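Local coordinates for protein N-acetyl-beta-D glucosaminidase (Rhizomucor miehei CAU432, PDB 4ZM6) that probably hydrolyses terminal beta-N-acetylglucosamine residues with its glycoside hydrolase family 3 region and binds acetyl-CoA in a GCN5-related region, consistent with glucosamine N-acetyltransferase activity, at residues Trp557-Gly562 and Val618-Gln623; Asp190-Val195 and Leu270-Val275. All coordinates share one frame; numbering follows the deposited sequence.

Contact 1. Residues Trp557-Gly562 and Val618-Gln623. With ACO (acetyl coenzyme *a), chain C.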
loop_
_atom_site.group_PDB
_atom_site.type_symbol
_atom_site.label_atom_id
_atom_site.label_comp_id
_atom_site.label_asym_id
_atom_site.label_seq_id
_atom_site.Cartn_x
_atom_site.Cartn_y
_atom_site.Cartn_z
ATOM N N TRP A 557 -23.054 6.066 -18.000
ATOM C CA TRP A 557 -22.931 5.586 -19.376
ATOM C C TRP A 557 -24.081 6.064 -20.232
ATOM O O TRP A 557 -23.875 6.494 -21.366
ATOM C CB TRP A 557 -22.848 4.058 -19.450
ATOM C CG TRP A 557 -22.810 3.564 -20.866
ATOM C CD1 TRP A 557 -23.860 3.501 -21.739
ATOM C CD2 TRP A 557 -21.666 3.088 -21.583
ATOM N NE1 TRP A 557 -23.440 3.015 -22.954
ATOM C CE2 TRP A 557 -22.098 2.751 -22.885
ATOM C CE3 TRP A 557 -20.320 2.910 -21.252
ATOM C CZ2 TRP A 557 -21.234 2.249 -23.854
ATOM C CZ3 TRP A 557 -19.458 2.402 -22.219
ATOM C CH2 TRP A 557 -19.921 2.078 -23.504
ATOM N N ASP A 558 -25.292 5.961 -19.707
ATOM C CA ASP A 558 -26.465 6.357 -20.472
ATOM C C ASP A 558 -26.426 7.854 -20.703
ATOM O O ASP A 558 -26.754 8.335 -21.783
ATOM C CB ASP A 558 -27.755 5.968 -19.748
ATOM C CG ASP A 558 -28.980 6.140 -20.620
ATOM O OD1 ASP A 558 -29.021 5.538 -21.715
ATOM O OD2 ASP A 558 -29.897 6.884 -20.216
ATOM N N ASP A 559 -26.001 8.582 -19.677
ATOM C CA ASP A 559 -25.886 10.031 -19.744
ATOM C C ASP A 559 -24.928 10.487 -20.856
ATOM O O ASP A 559 -25.207 11.467 -21.543
ATOM C CB ASP A 559 -25.427 10.567 -18.383
ATOM C CG ASP A 559 -25.560 12.067 -18.265
ATOM O OD1 ASP A 559 -26.313 12.674 -19.059
ATOM O OD2 ASP A 559 -24.909 12.642 -17.365
ATOM N N ILE A 560 -23.825 9.762 -21.037
ATOM C CA ILE A 560 -22.760 10.135 -21.979
ATOM C C ILE A 560 -22.887 9.461 -23.344
ATOM O O ILE A 560 -22.700 10.110 -24.369
ATOM C CB ILE A 560 -21.374 9.788 -21.390
ATOM C CG1 ILE A 560 -21.088 10.701 -20.200
ATOM C CG2 ILE A 560 -20.273 9.903 -22.440
ATOM C CD1 ILE A 560 -19.874 10.308 -19.393
ATOM N N PHE A 561 -23.169 8.158 -23.344
ATOM C CA PHE A 561 -23.221 7.352 -24.567
ATOM C C PHE A 561 -24.633 6.872 -24.935
ATOM O O PHE A 561 -24.809 6.201 -25.949
ATOM C CB PHE A 561 -22.338 6.113 -24.407
ATOM C CG PHE A 561 -20.876 6.411 -24.227
ATOM C CD1 PHE A 561 -20.119 6.910 -25.279
ATOM C CD2 PHE A 561 -20.241 6.144 -23.018
ATOM C CE1 PHE A 561 -18.765 7.168 -25.121
ATOM C CE2 PHE A 561 -18.887 6.399 -22.854
ATOM C CZ PHE A 561 -18.150 6.915 -23.904
ATOM N N GLY A 562 -25.633 7.219 -24.126
ATOM C CA GLY A 562 -26.990 6.687 -24.287
ATOM C C GLY A 562 -27.649 6.857 -25.648
ATOM O O GLY A 562 -28.461 6.018 -26.042
ATOM N N VAL A 618 -16.368 10.875 -17.969
ATOM C CA VAL A 618 -16.811 11.722 -16.852
ATOM C C VAL A 618 -18.099 12.462 -17.231
ATOM O O VAL A 618 -18.308 12.811 -18.394
ATOM C CB VAL A 618 -15.701 12.702 -16.345
ATOM C CG1 VAL A 618 -14.326 12.331 -16.889
ATOM C CG2 VAL A 618 -16.005 14.150 -16.695
ATOM N N SER A 619 -18.946 12.691 -16.228
ATOM C CA SER A 619 -20.257 13.310 -16.410
ATOM C C SER A 619 -20.138 14.672 -17.087
ATOM O O SER A 619 -19.253 15.453 -16.725
ATOM C CB SER A 619 -20.946 13.491 -15.055
ATOM O OG SER A 619 -20.741 12.368 -14.213
ATOM N N PRO A 620 -21.040 14.977 -18.046
ATOM C CA PRO A 620 -20.955 16.213 -18.837
ATOM C C PRO A 620 -20.793 17.473 -17.995
ATOM O O PRO A 620 -19.899 18.278 -18.254
ATOM C CB PRO A 620 -22.290 16.249 -19.584
ATOM C CG PRO A 620 -22.726 14.829 -19.652
ATOM C CD PRO A 620 -22.260 14.213 -18.369
ATOM N N SER A 621 -21.633 17.628 -16.977
ATOM C CA SER A 621 -21.571 18.793 -16.089
ATOM C C SER A 621 -20.270 18.910 -15.284
ATOM O O SER A 621 -20.030 19.941 -14.661
ATOM C CB SER A 621 -22.755 18.768 -15.124
ATOM O OG SER A 621 -22.810 17.527 -14.445
ATOM N N TYR A 622 -19.445 17.864 -15.289
ATOM C CA TYR A 622 -18.159 17.877 -14.589
ATOM C C TYR A 622 -16.920 17.822 -15.505
ATOM O O TYR A 622 -15.783 17.833 -15.020
ATOM C CB TYR A 622 -18.126 16.721 -13.597
ATOM C CG TYR A 622 -18.964 16.970 -12.376
ATOM C CD1 TYR A 622 -20.331 16.706 -12.373
ATOM C CD2 TYR A 622 -18.389 17.481 -11.217
ATOM C CE1 TYR A 622 -21.101 16.939 -11.245
ATOM C CE2 TYR A 622 -19.149 17.719 -10.086
ATOM C CZ TYR A 622 -20.500 17.448 -10.105
ATOM O OH TYR A 622 -21.234 17.685 -8.975
ATOM N N GLN A 623 -17.128 17.770 -16.819
ATOM C CA GLN A 623 -16.012 17.811 -17.764
ATOM C C GLN A 623 -15.314 19.178 -17.741
ATOM O O GLN A 623 -15.900 20.181 -17.328
ATOM C CB GLN A 623 -16.492 17.452 -19.174
ATOM C CG GLN A 623 -16.859 15.986 -19.290
ATOM C CD GLN A 623 -17.546 15.598 -20.584
ATOM O OE1 GLN A 623 -17.494 16.317 -21.576
ATOM N NE2 GLN A 623 -18.185 14.431 -20.578
HETATM N N1A ACO C . -9.693 25.335 -16.057
HETATM C C2A ACO C . -9.645 25.547 -17.393
HETATM N N3A ACO C . -9.525 24.549 -18.297
HETATM C C4A ACO C . -9.454 23.248 -17.907
HETATM C C5A ACO C . -9.492 22.947 -16.463
HETATM C C6A ACO C . -9.623 24.087 -15.526
HETATM N N6A ACO C . -9.670 23.874 -14.189
HETATM N N7A ACO C . -9.393 21.619 -16.342
HETATM C C8A ACO C . -9.294 21.101 -17.594
HETATM N N9A ACO C . -9.323 22.071 -18.530
HETATM C C1B ACO C . -9.243 21.849 -20.001
HETATM C C2B ACO C . -7.816 21.971 -20.528
HETATM O O2B ACO C . -7.794 22.783 -21.709
HETATM C C3B ACO C . -7.344 20.549 -20.794
HETATM O O3B ACO C . -6.494 20.409 -21.949
HETATM P P3B ACO C . -6.927 20.473 -23.513
HETATM O O7A ACO C . -7.361 19.064 -23.858
HETATM O O8A ACO C . -7.998 21.536 -23.604
HETATM O O9A ACO C . -5.643 20.869 -24.185
HETATM C C4B ACO C . -8.632 19.732 -20.874
HETATM O O4B ACO C . -9.690 20.522 -20.308
HETATM C C5B ACO C . -8.493 18.404 -20.142
HETATM O O5B ACO C . -9.787 18.010 -19.707
HETATM P P1A ACO C . -10.030 17.268 -18.309
HETATM O O1A ACO C . -10.960 18.140 -17.497
HETATM O O2A ACO C . -8.744 16.779 -17.699
HETATM O O3A ACO C . -10.804 16.011 -18.937
HETATM P P2A ACO C . -12.379 15.826 -18.736
HETATM O O4A ACO C . -12.652 15.773 -17.251
HETATM O O5A ACO C . -13.114 16.830 -19.577
HETATM O O6A ACO C . -12.567 14.371 -19.387
HETATM C CBP ACO C . -13.012 13.059 -21.374
HETATM C CCP ACO C . -12.145 14.125 -20.727
HETATM C CDP ACO C . -12.866 11.747 -20.618
HETATM C CEP ACO C . -12.536 12.856 -22.804
HETATM C CAP ACO C . -14.455 13.569 -21.331
HETATM O OAP ACO C . -14.638 14.563 -22.334
HETATM C C9P ACO C . -15.482 12.486 -21.499
HETATM O O9P ACO C . -15.977 11.982 -20.500
HETATM N N8P ACO C . -15.835 12.125 -22.731
HETATM C C7P ACO C . -16.862 11.122 -22.937
HETATM C C6P ACO C . -16.904 10.599 -24.363
HETATM C C5P ACO C . -15.722 9.744 -24.780
HETATM O O5P ACO C . -15.480 9.734 -25.975
HETATM N N4P ACO C . -15.014 9.012 -23.903
HETATM C C3P ACO C . -13.922 8.130 -24.325
HETATM C C2P ACO C . -14.386 6.697 -24.615
HETATM S S1P ACO C . -13.241 5.782 -25.620
HETATM C C ACO C . -12.213 5.056 -24.537
HETATM O O ACO C . -12.302 5.292 -23.345
HETATM C CH3 ACO C . -11.183 4.121 -25.083
HETATM O O HOH W 1 -24.308 15.715 -15.858
#
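Ile-560, near the C-terminal end of helix 546-561, faces Ser-619 across a CA-to-CA distance of 6.9 Å, where strand 608-618 gives way to a short 3-10 turn. The setting is a GCN5-related N-acetyltransferase (GNAT) fold, in which the loop between this strand and helix 627-642 grips the cofactor's pyrophosphate; here Gly-624, Gly-626 and Gly-628 supply backbone N-H groups to acetyl-CoA. No hydrogen bond joins the two segments directly, so the contact rests on packing. Ile-560 splits its two branches between protein and ligand: an extended chi2 (170°) carries CD1 to the backbone carbonyl of Val-618, while CG1 lies 4.1 Å from Pro-620 CD. Its other branch, CG2, stands over the centre of the Phe-561 ring and also touches the pantetheine arm, 3.7 Å from ACO C7P. Phe-561 adds its edge, with CZ 3.8 Å from ACO N4P. On the outer side Asp-559 turns its carboxylate to the Pro-620 ring, with OD2 against CD, and a water bonded to Ser-621 OG makes a weak bond to Asp-559 OD2. Val-618 N donates to ACO O9P over 2.8 Å, securing the pantetheine amide. The carbonyl of the same Val-618 turns to Gln-623, whose NE2 meets Val-618 O at 2.7 Å in a nearly straight bond (175°), lying in the plane of the glutamine amide.

Contact 2. Residues Asp190-Val195 and Leu270-Val275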
loop_
_atom_site.group_PDB
_atom_site.type_symbol
_atom_site.label_atom_id
_atom_site.label_comp_id
_atom_site.label_asym_id
_atom_site.label_seq_id
_atom_site.Cartn_x
_atom_site.Cartn_y
_atom_site.Cartn_z
ATOM N N ASP A 190 23.177 22.888 3.348
ATOM C CA ASP A 190 23.489 22.717 1.929
ATOM C C ASP A 190 24.683 21.771 1.778
ATOM O O ASP A 190 25.679 21.895 2.494
ATOM C CB ASP A 190 23.795 24.081 1.294
ATOM C CG ASP A 190 23.822 24.041 -0.233
ATOM O OD1 ASP A 190 24.103 22.977 -0.818
ATOM O OD2 ASP A 190 23.573 25.093 -0.858
ATOM N N SER A 191 24.571 20.836 0.836
ATOM C CA SER A 191 25.606 19.825 0.592
ATOM C C SER A 191 26.899 20.431 0.029
ATOM O O SER A 191 27.994 19.928 0.295
ATOM C CB SER A 191 25.077 18.755 -0.375
ATOM O OG SER A 191 25.710 17.503 -0.164
ATOM N N HIS A 192 26.761 21.501 -0.752
ATOM C CA HIS A 192 27.904 22.156 -1.398
ATOM C C HIS A 192 28.787 22.910 -0.397
ATOM O O HIS A 192 30.007 22.973 -0.571
ATOM C CB HIS A 192 27.432 23.134 -2.488
ATOM C CG HIS A 192 26.608 22.499 -3.569
ATOM N ND1 HIS A 192 25.229 22.524 -3.564
ATOM C CD2 HIS A 192 26.968 21.836 -4.694
ATOM C CE1 HIS A 192 24.775 21.898 -4.635
ATOM N NE2 HIS A 192 25.810 21.469 -5.337
ATOM N N LEU A 193 28.166 23.470 0.642
ATOM C CA LEU A 193 28.863 24.303 1.629
ATOM C C LEU A 193 29.373 23.492 2.826
ATOM O O LEU A 193 30.574 23.485 3.106
ATOM C CB LEU A 193 27.938 25.425 2.122
ATOM C CG LEU A 193 27.227 26.260 1.048
ATOM C CD1 LEU A 193 26.160 27.146 1.676
ATOM C CD2 LEU A 193 28.224 27.090 0.248
ATOM N N ASP A 194 28.457 22.809 3.515
ATOM C CA ASP A 194 28.765 22.096 4.761
ATOM C C ASP A 194 28.305 20.631 4.682
ATOM O O ASP A 194 27.749 20.206 3.669
ATOM C CB ASP A 194 28.083 22.812 5.937
ATOM C CG ASP A 194 28.985 22.949 7.156
ATOM O OD1 ASP A 194 29.757 22.009 7.457
ATOM O OD2 ASP A 194 28.906 24.004 7.823
ATOM N N VAL A 195 28.551 19.865 5.747
ATOM C CA VAL A 195 28.141 18.452 5.821
ATOM C C VAL A 195 26.749 18.325 6.446
ATOM O O VAL A 195 26.576 18.625 7.629
ATOM C CB VAL A 195 29.135 17.616 6.656
ATOM C CG1 VAL A 195 28.596 16.212 6.902
ATOM C CG2 VAL A 195 30.482 17.544 5.956
ATOM N N LEU A 270 32.245 14.342 -6.264
ATOM C CA LEU A 270 33.230 14.166 -5.193
ATOM C C LEU A 270 34.052 15.431 -4.882
ATOM O O LEU A 270 34.943 15.391 -4.037
ATOM C CB LEU A 270 34.184 13.012 -5.528
ATOM C CG LEU A 270 33.585 11.605 -5.554
ATOM C CD1 LEU A 270 34.593 10.609 -6.101
ATOM C CD2 LEU A 270 33.126 11.185 -4.167
ATOM N N GLU A 271 33.766 16.541 -5.559
ATOM C CA GLU A 271 34.479 17.798 -5.325
ATOM C C GLU A 271 33.692 18.789 -4.469
ATOM O O GLU A 271 34.171 19.889 -4.200
ATOM C CB GLU A 271 34.860 18.445 -6.659
ATOM C CG GLU A 271 35.857 17.624 -7.469
ATOM C CD GLU A 271 36.444 18.385 -8.646
ATOM O OE1 GLU A 271 36.265 19.621 -8.724
ATOM O OE2 GLU A 271 37.088 17.739 -9.503
ATOM N N MET A 272 32.492 18.407 -4.039
ATOM C CA MET A 272 31.725 19.223 -3.099
ATOM C C MET A 272 32.429 19.178 -1.748
ATOM O O MET A 272 33.170 18.230 -1.452
ATOM C CB MET A 272 30.291 18.706 -2.969
ATOM C CG MET A 272 29.487 18.777 -4.261
ATOM S SD MET A 272 28.134 17.587 -4.322
ATOM C CE MET A 272 26.837 18.480 -3.476
ATOM N N ASP A 273 32.204 20.202 -0.932
ATOM C CA ASP A 273 32.915 20.328 0.344
ATOM C C ASP A 273 32.566 19.214 1.335
ATOM O O ASP A 273 33.379 18.870 2.194
ATOM C CB ASP A 273 32.664 21.701 0.983
ATOM C CG ASP A 273 33.317 22.845 0.208
ATOM O OD1 ASP A 273 34.392 22.634 -0.402
ATOM O OD2 ASP A 273 32.756 23.961 0.220
ATOM N N ALA A 274 31.370 18.647 1.204
ATOM C CA ALA A 274 30.936 17.542 2.061
ATOM C C ALA A 274 31.855 16.316 1.997
ATOM O O ALA A 274 31.925 15.554 2.957
ATOM C CB ALA A 274 29.506 17.148 1.719
ATOM N N VAL A 275 32.537 16.116 0.871
ATOM C CA VAL A 275 33.520 15.036 0.757
ATOM C C VAL A 275 34.947 15.533 0.510
ATOM O O VAL A 275 35.897 14.799 0.779
ATOM C CB VAL A 275 33.139 14.032 -0.350
ATOM C CG1 VAL A 275 33.664 14.488 -1.699
ATOM C CG2 VAL A 275 33.673 12.643 -0.031
#
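His-192 and Met-272 bring their CA atoms to 5.1 Å where two loops of the glycoside hydrolase family 3 N-terminal domain, a TIM-barrel-type fold, meet; one follows strand 178-181, the other strand 264-267. The aromatic interaction comes first. The CE methyl of Met-272 lies over one face of the His-192 imidazole in a CH-pi contact, 3.8 Å from the ring centroid and 22° off the normal, displaced toward the CD2-NE2 side. A bend at the thioether (chi3 85°) swings this methyl onto the ring, while SD stays further off at an oblique angle. The same CE also rests against Ser-191 CB, in the corner between that side chain and the imidazole face. Val-195 CG2 and Ala-274 CB form an apolar pair at 4.4 Å. Methyl-to-carbonyl van der Waals packing adds Ala-274 CB, beyond the Ser-191 carbonyl oxygen at 3.5 Å from O. Asp-273 sets CB against the carbonyl oxygens of His-192 and Leu-193; its OD2 also approaches His-192 O, but both are acceptors and make no bond. Polar bonds instead organise each segment: Met-272, at the N-cap position of helix 273-276, accepts Val-275 N at its O. In the other loop Asp-190 forms an Asx turn, accepting His-192 N at OD1 from above the carboxylate plane. That oxygen takes a second bond, from His-192 ND1 on its syn side at 3.0 Å, which restrains the imidazole's rotation beneath the methionine methyl.

In the fold
The two contacts sample separate regions of a multidomain enzyme: contact 1 belongs to the acetyltransferase region and contact 2 to the glycoside hydrolase region, on opposite sides of the chain's centre. Their centres lie 56 Å apart and their nearest atoms about 42 Å, so neither touches the other. They also follow in series, contact 2 closing before contact 1 begins. Only contact 1 borders the acetyl-CoA pocket, contributing Ile-560, Phe-561, Val-618 and Gln-623 to its wall. Contact 2 lies away from it, joining two loops that follow barrel strands, at the strand ends where active sites of TIM barrels generally lie.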